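Local coordinates for protein putative trimethylamine methyltransferase (Rhizobium meliloti, PDB 4YYC) that probably transfers methyl groups, perhaps from trimethylamine or a related methylated compound, although its true substrate is uncertain, at residues G74-D79 with G96-F101; D85-A90 with A301-L306; V272-L277 with A295-G300. All blocks are in the same frame, centred on the assembly; numbering follows the deposited sequence.

Contact 1 of 3, residues G74-D79 with G96-F101; sequences GIEFRD and GQRVHF
The carboxylate of Glu76 and the guanidinium of Arg98 meet across two antiparallel strands with their planes 72° apart. Glu76 OE2 lies 2.7 Å from Arg98 NE, near the guanidinium plane at its edge, and takes the N-H on its anti side. Arg98 reaches this position through a chain folded twice, at chi2 (72°) and chi3 (66°), which lays CD over the backbone of Gly74. The other oxygen of Glu76, OE1, accepts from Arg78 NE at 2.8 Å, so one carboxylate is shared by two arginines in a salt-bridge network. The side chain of Gln97, extended beyond CG, crosses that of Arg78 at about a right angle, its amide plane nearly parallel to the Arg78 guanidinium. Gln97 OE1 receives Asp79 N at 2.8 Å, a nearly straight bond whose donor stands above the amide plane; one water joins Gln97 NE2 to Glu76 OE1, and a second joins it weakly to Asp79 OD2. The reverse side is apolar: Phe77 CD1 touches Val99 CG2 at 3.7 Å, and the Phe77 and Phe101 side chains cross at about a right angle. Ile75 and Val99 bond the backbones in both directions. Within a mixed four-stranded sheet, 75-77 lies between 98-100 and 251-252; Ala299 of helix 286-307 and Trp87 of helix 81-90 cover the aromatic side, whereas Pro441 of the second subunit packs against Glu76 and Arg98.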
loop_
_atom_site.group_PDB
_atom_site.type_symbol
_atom_site.label_atom_id
_atom_site.label_comp_id
_atom_site.label_asym_id
_atom_site.label_seq_id
_atom_site.Cartn_x
_atom_site.Cartn_y
_atom_site.Cartn_z
ATOM N N GLY A 74 -4.840 -20.225 29.944
ATOM C CA GLY A 74 -3.424 -20.457 30.125
ATOM C C GLY A 74 -2.697 -20.729 28.823
ATOM O O GLY A 74 -3.281 -20.743 27.749
ATOM N N ILE A 75 -1.400 -20.907 28.951
ATOM C CA ILE A 75 -0.516 -21.171 27.816
ATOM C C ILE A 75 0.302 -22.413 28.142
ATOM O O ILE A 75 0.828 -22.537 29.240
ATOM C CB ILE A 75 0.432 -19.988 27.603
ATOM C CG1 ILE A 75 -0.343 -18.675 27.398
ATOM C CG2 ILE A 75 1.387 -20.261 26.455
ATOM C CD1 ILE A 75 -1.120 -18.547 26.113
ATOM N N GLU A 76 0.380 -23.337 27.205
ATOM C CA GLU A 76 1.224 -24.529 27.400
ATOM C C GLU A 76 2.706 -24.204 27.226
ATOM O O GLU A 76 3.089 -23.559 26.261
ATOM C CB GLU A 76 0.851 -25.608 26.391
ATOM C CG GLU A 76 -0.589 -26.099 26.498
ATOM C CD GLU A 76 -0.702 -27.370 27.303
ATOM O OE1 GLU A 76 -0.063 -28.375 26.928
ATOM O OE2 GLU A 76 -1.408 -27.374 28.337
ATOM N N PHE A 77 3.541 -24.674 28.161
ATOM C CA PHE A 77 4.973 -24.640 28.025
ATOM C C PHE A 77 5.336 -26.101 28.025
ATOM O O PHE A 77 5.355 -26.736 29.072
ATOM C CB PHE A 77 5.617 -23.843 29.167
ATOM C CG PHE A 77 5.555 -22.350 28.952
ATOM C CD1 PHE A 77 4.347 -21.656 29.035
ATOM C CD2 PHE A 77 6.699 -21.644 28.601
ATOM C CE1 PHE A 77 4.305 -20.298 28.758
ATOM C CE2 PHE A 77 6.657 -20.286 28.331
ATOM C CZ PHE A 77 5.463 -19.616 28.393
ATOM N N ARG A 78 5.580 -26.665 26.841
ATOM C CA ARG A 78 5.679 -28.128 26.717
ATOM C C ARG A 78 7.090 -28.676 26.724
ATOM O O ARG A 78 7.979 -28.086 26.163
ATOM C CB ARG A 78 4.979 -28.585 25.457
ATOM C CG ARG A 78 3.510 -28.305 25.526
ATOM C CD ARG A 78 2.772 -28.847 24.317
ATOM N NE ARG A 78 1.317 -28.756 24.490
ATOM C CZ ARG A 78 0.442 -29.051 23.521
ATOM N NH1 ARG A 78 0.871 -29.415 22.318
ATOM N NH2 ARG A 78 -0.866 -28.949 23.741
ATOM N N ASP A 79 7.247 -29.820 27.379
ATOM C CA ASP A 79 8.472 -30.593 27.388
ATOM C C ASP A 79 9.656 -29.789 27.910
ATOM O O ASP A 79 10.777 -29.998 27.446
ATOM C CB ASP A 79 8.723 -31.192 25.972
ATOM C CG ASP A 79 7.556 -32.025 25.478
ATOM O OD1 ASP A 79 7.212 -32.968 26.160
ATOM O OD2 ASP A 79 6.932 -31.685 24.450
ATOM N N GLY A 96 -0.245 -29.403 35.119
ATOM C CA GLY A 96 0.440 -30.178 34.067
ATOM C C GLY A 96 1.452 -29.299 33.346
ATOM O O GLY A 96 2.353 -28.750 33.976
ATOM N N GLN A 97 1.269 -29.138 32.040
ATOM C CA GLN A 97 2.112 -28.265 31.237
ATOM C C GLN A 97 1.427 -26.961 30.931
ATOM O O GLN A 97 1.984 -26.159 30.183
ATOM C CB GLN A 97 2.513 -28.966 29.953
ATOM C CG GLN A 97 3.243 -30.255 30.237
ATOM C CD GLN A 97 3.932 -30.780 29.014
ATOM O OE1 GLN A 97 5.154 -30.873 28.974
ATOM N NE2 GLN A 97 3.158 -31.088 27.983
ATOM N N ARG A 98 0.250 -26.715 31.523
ATOM C CA ARG A 98 -0.488 -25.465 31.259
ATOM C C ARG A 98 -0.151 -24.459 32.349
ATOM O O ARG A 98 -0.317 -24.749 33.537
ATOM C CB ARG A 98 -1.986 -25.735 31.287
ATOM C CG ARG A 98 -2.850 -24.568 30.822
ATOM C CD ARG A 98 -2.778 -24.345 29.337
ATOM N NE ARG A 98 -3.359 -25.480 28.622
ATOM C CZ ARG A 98 -4.653 -25.719 28.458
ATOM N NH1 ARG A 98 -5.608 -24.877 28.921
ATOM N NH2 ARG A 98 -5.009 -26.832 27.800
ATOM N N VAL A 99 0.303 -23.278 31.945
ATOM C CA VAL A 99 0.580 -22.211 32.880
ATOM C C VAL A 99 -0.573 -21.203 32.889
ATOM O O VAL A 99 -0.882 -20.638 31.857
ATOM C CB VAL A 99 1.884 -21.497 32.532
ATOM C CG1 VAL A 99 2.197 -20.474 33.599
ATOM C CG2 VAL A 99 3.019 -22.503 32.415
ATOM N N HIS A 100 -1.204 -21.026 34.066
ATOM C CA HIS A 100 -2.264 -20.042 34.260
ATOM C C HIS A 100 -1.676 -18.829 34.973
ATOM O O HIS A 100 -1.028 -18.956 36.020
ATOM C CB HIS A 100 -3.420 -20.648 35.066
ATOM C CG HIS A 100 -4.108 -21.781 34.363
ATOM N ND1 HIS A 100 -5.286 -21.614 33.663
ATOM C CD2 HIS A 100 -3.768 -23.087 34.222
ATOM C CE1 HIS A 100 -5.646 -22.770 33.133
ATOM N NE2 HIS A 100 -4.753 -23.685 33.473
ATOM N N PHE A 101 -1.934 -17.639 34.448
ATOM C CA PHE A 101 -1.247 -16.431 34.897
ATOM C C PHE A 101 -2.196 -15.511 35.666
ATOM O O PHE A 101 -3.225 -15.090 35.124
ATOM C CB PHE A 101 -0.689 -15.663 33.689
ATOM C CG PHE A 101 0.279 -16.468 32.841
ATOM C CD1 PHE A 101 -0.187 -17.322 31.852
ATOM C CD2 PHE A 101 1.649 -16.333 33.010
ATOM C CE1 PHE A 101 0.687 -18.035 31.053
ATOM C CE2 PHE A 101 2.524 -17.063 32.219
ATOM C CZ PHE A 101 2.039 -17.932 31.257
HETATM O O HOH W 1 0.018 -30.915 27.750
HETATM O O HOH W 2 6.905 -28.403 30.305
HETATM O O HOH W 3 4.083 -32.368 25.709
#

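Contact 2 of 3, residues D85-A90 with A301-L306; sequences DLWKAA and AAFTQL
Leu306 presses a methyl group onto the indole of Trp87, and its side chain can be traced outward from helix 286-307 to see how the contact is built. CB points toward helix 81-90. At CG, set beside the backbone N (chi1 -61°), the chain forks into two methyls with separate targets. Leu306 CD1 sits 3.5 Å from the centroid of the six-membered ring of Trp87 and nearly on the ring normal, a CH-pi contact centred over the face; the same methyl also reaches Leu86 CB. CD2 turns to the methyl of Ala90, with Leu306 CD2 and Ala90 CB 3.7 Å apart. The two segments are thus packed as crossed helices, their axes 10.4 Å apart at closest approach and nearly perpendicular (87°), with side chains of one turn set against those of the other. The rest of the indole is met along its rim and obliquely: Ala302 CB lies at the edge, 3.8 Å from Trp87 CH2, and Phe303 CD1 comes within 3.7 Å of Trp87 NE1, the five-membered ring and the phenyl ring being tilted by 32°. Replacing Trp87 with an alanine would probably leave Leu306 CD1 without its aromatic platform and open a gap between the two helices beside Phe303. Leu86 adds CD1 against Phe303 CE1 at 4.0 Å, their side chains crossing at about a right angle. Cys106 and Leu109 of helix 105-109 also touch Trp87, whose ring in addition meets Phe77 and Phe101 edge-to-face.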
loop_
_atom_site.group_PDB
_atom_site.type_symbol
_atom_site.label_atom_id
_atom_site.label_comp_id
_atom_site.label_asym_id
_atom_site.label_seq_id
_atom_site.Cartn_x
_atom_site.Cartn_y
_atom_site.Cartn_z
ATOM N N ASP A 85 9.107 -24.742 36.337
ATOM C CA ASP A 85 9.619 -24.332 37.629
ATOM C C ASP A 85 9.801 -22.839 37.708
ATOM O O ASP A 85 9.508 -22.251 38.742
ATOM C CB ASP A 85 10.937 -25.013 37.988
ATOM C CG ASP A 85 10.777 -26.463 38.336
ATOM O OD1 ASP A 85 9.638 -26.990 38.420
ATOM O OD2 ASP A 85 11.815 -27.127 38.583
ATOM N N LEU A 86 10.257 -22.221 36.625
ATOM C CA LEU A 86 10.419 -20.764 36.620
ATOM C C LEU A 86 9.089 -20.046 36.807
ATOM O O LEU A 86 8.993 -19.071 37.543
ATOM C CB LEU A 86 11.132 -20.303 35.361
ATOM C CG LEU A 86 12.607 -20.628 35.321
ATOM C CD1 LEU A 86 13.165 -20.533 33.908
ATOM C CD2 LEU A 86 13.377 -19.719 36.265
ATOM N N TRP A 87 8.051 -20.562 36.152
ATOM C CA TRP A 87 6.718 -19.972 36.227
ATOM C C TRP A 87 6.115 -20.151 37.620
ATOM O O TRP A 87 5.528 -19.212 38.151
ATOM C CB TRP A 87 5.787 -20.510 35.112
ATOM C CG TRP A 87 5.986 -19.785 33.816
ATOM C CD1 TRP A 87 6.413 -20.297 32.622
ATOM C CD2 TRP A 87 5.821 -18.372 33.608
ATOM N NE1 TRP A 87 6.471 -19.303 31.681
ATOM C CE2 TRP A 87 6.150 -18.104 32.267
ATOM C CE3 TRP A 87 5.437 -17.303 34.442
ATOM C CZ2 TRP A 87 6.075 -16.813 31.739
ATOM C CZ3 TRP A 87 5.376 -16.030 33.911
ATOM C CH2 TRP A 87 5.711 -15.806 32.569
ATOM N N LYS A 88 6.284 -21.333 38.215
ATOM C CA LYS A 88 5.743 -21.557 39.548
ATOM C C LYS A 88 6.411 -20.589 40.516
ATOM O O LYS A 88 5.750 -19.992 41.356
ATOM C CB LYS A 88 5.928 -22.983 40.030
ATOM C CG LYS A 88 5.332 -23.169 41.422
ATOM N N ALA A 89 7.720 -20.425 40.386
ATOM C CA ALA A 89 8.475 -19.531 41.275
ATOM C C ALA A 89 8.067 -18.077 41.133
ATOM O O ALA A 89 8.112 -17.340 42.115
ATOM C CB ALA A 89 9.964 -19.665 41.020
ATOM N N ALA A 90 7.705 -17.673 39.918
ATOM C CA ALA A 90 7.244 -16.329 39.628
ATOM C C ALA A 90 5.814 -16.080 40.109
ATOM O O ALA A 90 5.357 -14.937 40.059
ATOM C CB ALA A 90 7.357 -16.010 38.152
ATOM N N ALA A 301 7.285 -13.505 25.934
ATOM C CA ALA A 301 8.208 -12.415 26.224
ATOM C C ALA A 301 8.523 -12.335 27.701
ATOM O O ALA A 301 9.698 -12.162 28.087
ATOM C CB ALA A 301 7.684 -11.095 25.699
ATOM N N ALA A 302 7.513 -12.495 28.579
ATOM C CA ALA A 302 7.805 -12.460 30.024
ATOM C C ALA A 302 8.731 -13.581 30.426
ATOM O O ALA A 302 9.585 -13.375 31.303
ATOM C CB ALA A 302 6.515 -12.543 30.824
ATOM N N PHE A 303 8.594 -14.743 29.779
ATOM C CA PHE A 303 9.502 -15.852 30.018
ATOM C C PHE A 303 10.967 -15.458 29.857
ATOM O O PHE A 303 11.835 -15.865 30.665
ATOM C CB PHE A 303 9.166 -17.019 29.095
ATOM C CG PHE A 303 10.027 -18.240 29.353
ATOM C CD1 PHE A 303 9.936 -18.938 30.538
ATOM C CD2 PHE A 303 10.977 -18.603 28.440
ATOM C CE1 PHE A 303 10.777 -20.049 30.770
ATOM C CE2 PHE A 303 11.805 -19.710 28.636
ATOM C CZ PHE A 303 11.701 -20.426 29.791
ATOM N N THR A 304 11.277 -14.652 28.864
ATOM C CA THR A 304 12.684 -14.244 28.665
ATOM C C THR A 304 13.249 -13.511 29.905
ATOM O O THR A 304 14.423 -13.662 30.234
ATOM C CB THR A 304 12.892 -13.377 27.406
ATOM O OG1 THR A 304 12.257 -12.101 27.599
ATOM C CG2 THR A 304 12.402 -14.106 26.134
ATOM N N GLN A 305 12.376 -12.781 30.606
ATOM C CA GLN A 305 12.803 -12.000 31.767
ATOM C C GLN A 305 12.986 -12.899 32.973
ATOM O O GLN A 305 13.733 -12.550 33.884
ATOM C CB GLN A 305 11.818 -10.853 32.074
ATOM C CG GLN A 305 11.536 -9.907 30.907
ATOM C CD GLN A 305 12.789 -9.278 30.398
ATOM O OE1 GLN A 305 13.414 -8.446 31.114
ATOM N NE2 GLN A 305 13.220 -9.667 29.190
ATOM N N LEU A 306 12.305 -14.052 32.979
ATOM C CA LEU A 306 12.544 -15.062 34.013
ATOM C C LEU A 306 13.905 -15.706 33.894
ATOM O O LEU A 306 14.478 -16.188 34.903
ATOM C CB LEU A 306 11.433 -16.103 34.062
ATOM C CG LEU A 306 10.025 -15.598 34.388
ATOM C CD1 LEU A 306 9.077 -16.769 34.306
ATOM C CD2 LEU A 306 9.957 -14.942 35.729
#

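Contact 3 of 3, residues V272-L277 with A295-G300; sequences VSPFIL and AEVLAG
Val272, Pro274 and Glu296 give up the most surface where strand 269-277 lies against helix 286-307. Val272 packs both methyls on the backbone of Gly300: Val272 CG1, anti to the backbone N (chi1 176°), stands 4.0 Å from Gly300 CA, while CG2 faces the carbonyl group. A beta carbon on that glycine would fall 2.8 Å from Val272 CG1, so the close approach depends on its absence. Pro274 CD packs on Val297 CG2 at 3.5 Å, the side chains crossing at about a right angle, and Pro274 CB lies 3.2 Å from Glu296 OE1. Glu296, extended beyond CG, slides past the proline in the opposite direction and brings its carboxylate alongside the ring, OE1 against CB and CG. The contact belongs to a beta-alpha-beta unit, strand 269-277, helix 286-307 and strand 313-322, consistent with a TIM barrel, and an unidentified ligand lies about 8 Å from the Pro274 side chain. The buried carboxylate has polar partners: Ser248 at OE1, Met250 N and Gln292 at OE2. Van der Waals packing, a carboxylate oxygen against the proline ring included, joins strand to helix, while the probable charge on Glu296 is met by donors beyond the two segments.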
loop_
_atom_site.group_PDB
_atom_site.type_symbol
_atom_site.label_atom_id
_atom_site.label_comp_id
_atom_site.label_asym_id
_atom_site.label_seq_id
_atom_site.Cartn_x
_atom_site.Cartn_y
_atom_site.Cartn_z
ATOM N N VAL A 272 9.670 -12.845 19.791
ATOM C CA VAL A 272 8.615 -13.789 20.202
ATOM C C VAL A 272 7.415 -13.642 19.286
ATOM O O VAL A 272 6.711 -12.622 19.321
ATOM C CB VAL A 272 8.214 -13.580 21.700
ATOM C CG1 VAL A 272 7.044 -14.500 22.053
ATOM C CG2 VAL A 272 9.392 -13.869 22.578
ATOM N N SER A 273 7.145 -14.664 18.491
ATOM C CA SER A 273 6.286 -14.503 17.332
ATOM C C SER A 273 5.232 -15.603 17.226
ATOM O O SER A 273 5.510 -16.721 16.774
ATOM C CB SER A 273 7.139 -14.504 16.028
ATOM O OG SER A 273 8.088 -13.434 16.051
ATOM N N PRO A 274 3.990 -15.300 17.608
ATOM C CA PRO A 274 2.871 -16.119 17.188
ATOM C C PRO A 274 2.953 -16.392 15.687
ATOM O O PRO A 274 3.360 -15.508 14.921
ATOM C CB PRO A 274 1.669 -15.236 17.550
ATOM C CG PRO A 274 2.145 -14.495 18.760
ATOM C CD PRO A 274 3.574 -14.183 18.488
ATOM N N PHE A 275 2.589 -17.591 15.279
ATOM C CA PHE A 275 2.578 -17.966 13.871
ATOM C C PHE A 275 1.156 -18.356 13.516
ATOM O O PHE A 275 0.712 -19.470 13.831
ATOM C CB PHE A 275 3.536 -19.124 13.630
ATOM C CG PHE A 275 3.696 -19.472 12.177
ATOM C CD1 PHE A 275 4.615 -18.782 11.397
ATOM C CD2 PHE A 275 2.892 -20.422 11.590
ATOM C CE1 PHE A 275 4.750 -19.058 10.042
ATOM C CE2 PHE A 275 3.023 -20.728 10.225
ATOM C CZ PHE A 275 3.950 -20.041 9.467
ATOM N N ILE A 276 0.447 -17.427 12.892
ATOM C CA ILE A 276 -0.985 -17.519 12.796
ATOM C C ILE A 276 -1.524 -17.358 11.387
ATOM O O ILE A 276 -1.124 -16.449 10.658
ATOM C CB ILE A 276 -1.621 -16.513 13.728
ATOM C CG1 ILE A 276 -1.499 -17.070 15.163
ATOM C CG2 ILE A 276 -3.071 -16.199 13.426
ATOM C CD1 ILE A 276 -1.791 -16.002 16.157
ATOM N N LEU A 277 -2.383 -18.306 11.010
ATOM C CA LEU A 277 -3.321 -18.129 9.928
ATOM C C LEU A 277 -4.694 -18.000 10.586
ATOM O O LEU A 277 -5.197 -18.965 11.197
ATOM C CB LEU A 277 -3.293 -19.329 8.999
ATOM C CG LEU A 277 -1.926 -19.584 8.340
ATOM C CD1 LEU A 277 -2.055 -20.824 7.471
ATOM C CD2 LEU A 277 -1.512 -18.370 7.519
ATOM N N ALA A 295 -1.925 -12.537 24.246
ATOM C CA ALA A 295 -1.713 -13.558 25.308
ATOM C C ALA A 295 -0.427 -14.344 25.076
ATOM O O ALA A 295 0.390 -14.491 25.984
ATOM C CB ALA A 295 -2.923 -14.493 25.372
ATOM N N GLU A 296 -0.203 -14.800 23.846
ATOM C CA GLU A 296 0.993 -15.585 23.505
ATOM C C GLU A 296 2.255 -14.741 23.709
ATOM O O GLU A 296 3.214 -15.213 24.298
ATOM C CB GLU A 296 0.924 -16.114 22.081
ATOM C CG GLU A 296 -0.161 -17.126 21.886
ATOM C CD GLU A 296 -0.248 -17.689 20.493
ATOM O OE1 GLU A 296 0.633 -17.422 19.625
ATOM O OE2 GLU A 296 -1.225 -18.430 20.218
ATOM N N VAL A 297 2.239 -13.490 23.243
ATOM C CA VAL A 297 3.407 -12.641 23.415
ATOM C C VAL A 297 3.670 -12.298 24.860
ATOM O O VAL A 297 4.820 -12.338 25.306
ATOM C CB VAL A 297 3.337 -11.363 22.516
ATOM C CG1 VAL A 297 4.437 -10.380 22.933
ATOM C CG2 VAL A 297 3.381 -11.730 21.046
ATOM N N LEU A 298 2.628 -11.974 25.616
ATOM C CA LEU A 298 2.846 -11.698 27.030
ATOM C C LEU A 298 3.574 -12.861 27.724
ATOM O O LEU A 298 4.520 -12.632 28.470
ATOM C CB LEU A 298 1.510 -11.374 27.731
ATOM C CG LEU A 298 0.940 -9.975 27.503
ATOM C CD1 LEU A 298 -0.501 -9.894 27.948
ATOM C CD2 LEU A 298 1.753 -8.911 28.228
ATOM N N ALA A 299 3.119 -14.080 27.504
ATOM C CA ALA A 299 3.707 -15.241 28.177
ATOM C C ALA A 299 5.139 -15.485 27.690
ATOM O O ALA A 299 6.050 -15.645 28.506
ATOM C CB ALA A 299 2.835 -16.440 27.946
ATOM N N GLY A 300 5.327 -15.517 26.372
ATOM C CA GLY A 300 6.633 -15.845 25.836
ATOM C C GLY A 300 7.671 -14.771 26.116
ATOM O O GLY A 300 8.818 -15.084 26.426
#

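The three contacts lie on one side of the chain's centre, with helix 286-307 as the element common to contacts 2 and 3. Centres of contacts 1 and 2 are about 11 Å apart, those of 1 and 3 about 14 Å, and those of 2 and 3 about 16 Å. Along the chain, contact 1 closes before contact 3 opens, whereas the segments of contacts 1 and 2 alternate, and contact 3 falls between the two halves of contact 2. Helix 286-307 thus has strand 269-277 of a largely parallel sheet, consistent with a TIM barrel, packed against it, and also meets the small sheet of contact 1 and helix 81-90, tying residues early in the sequence to the beta-alpha-beta unit.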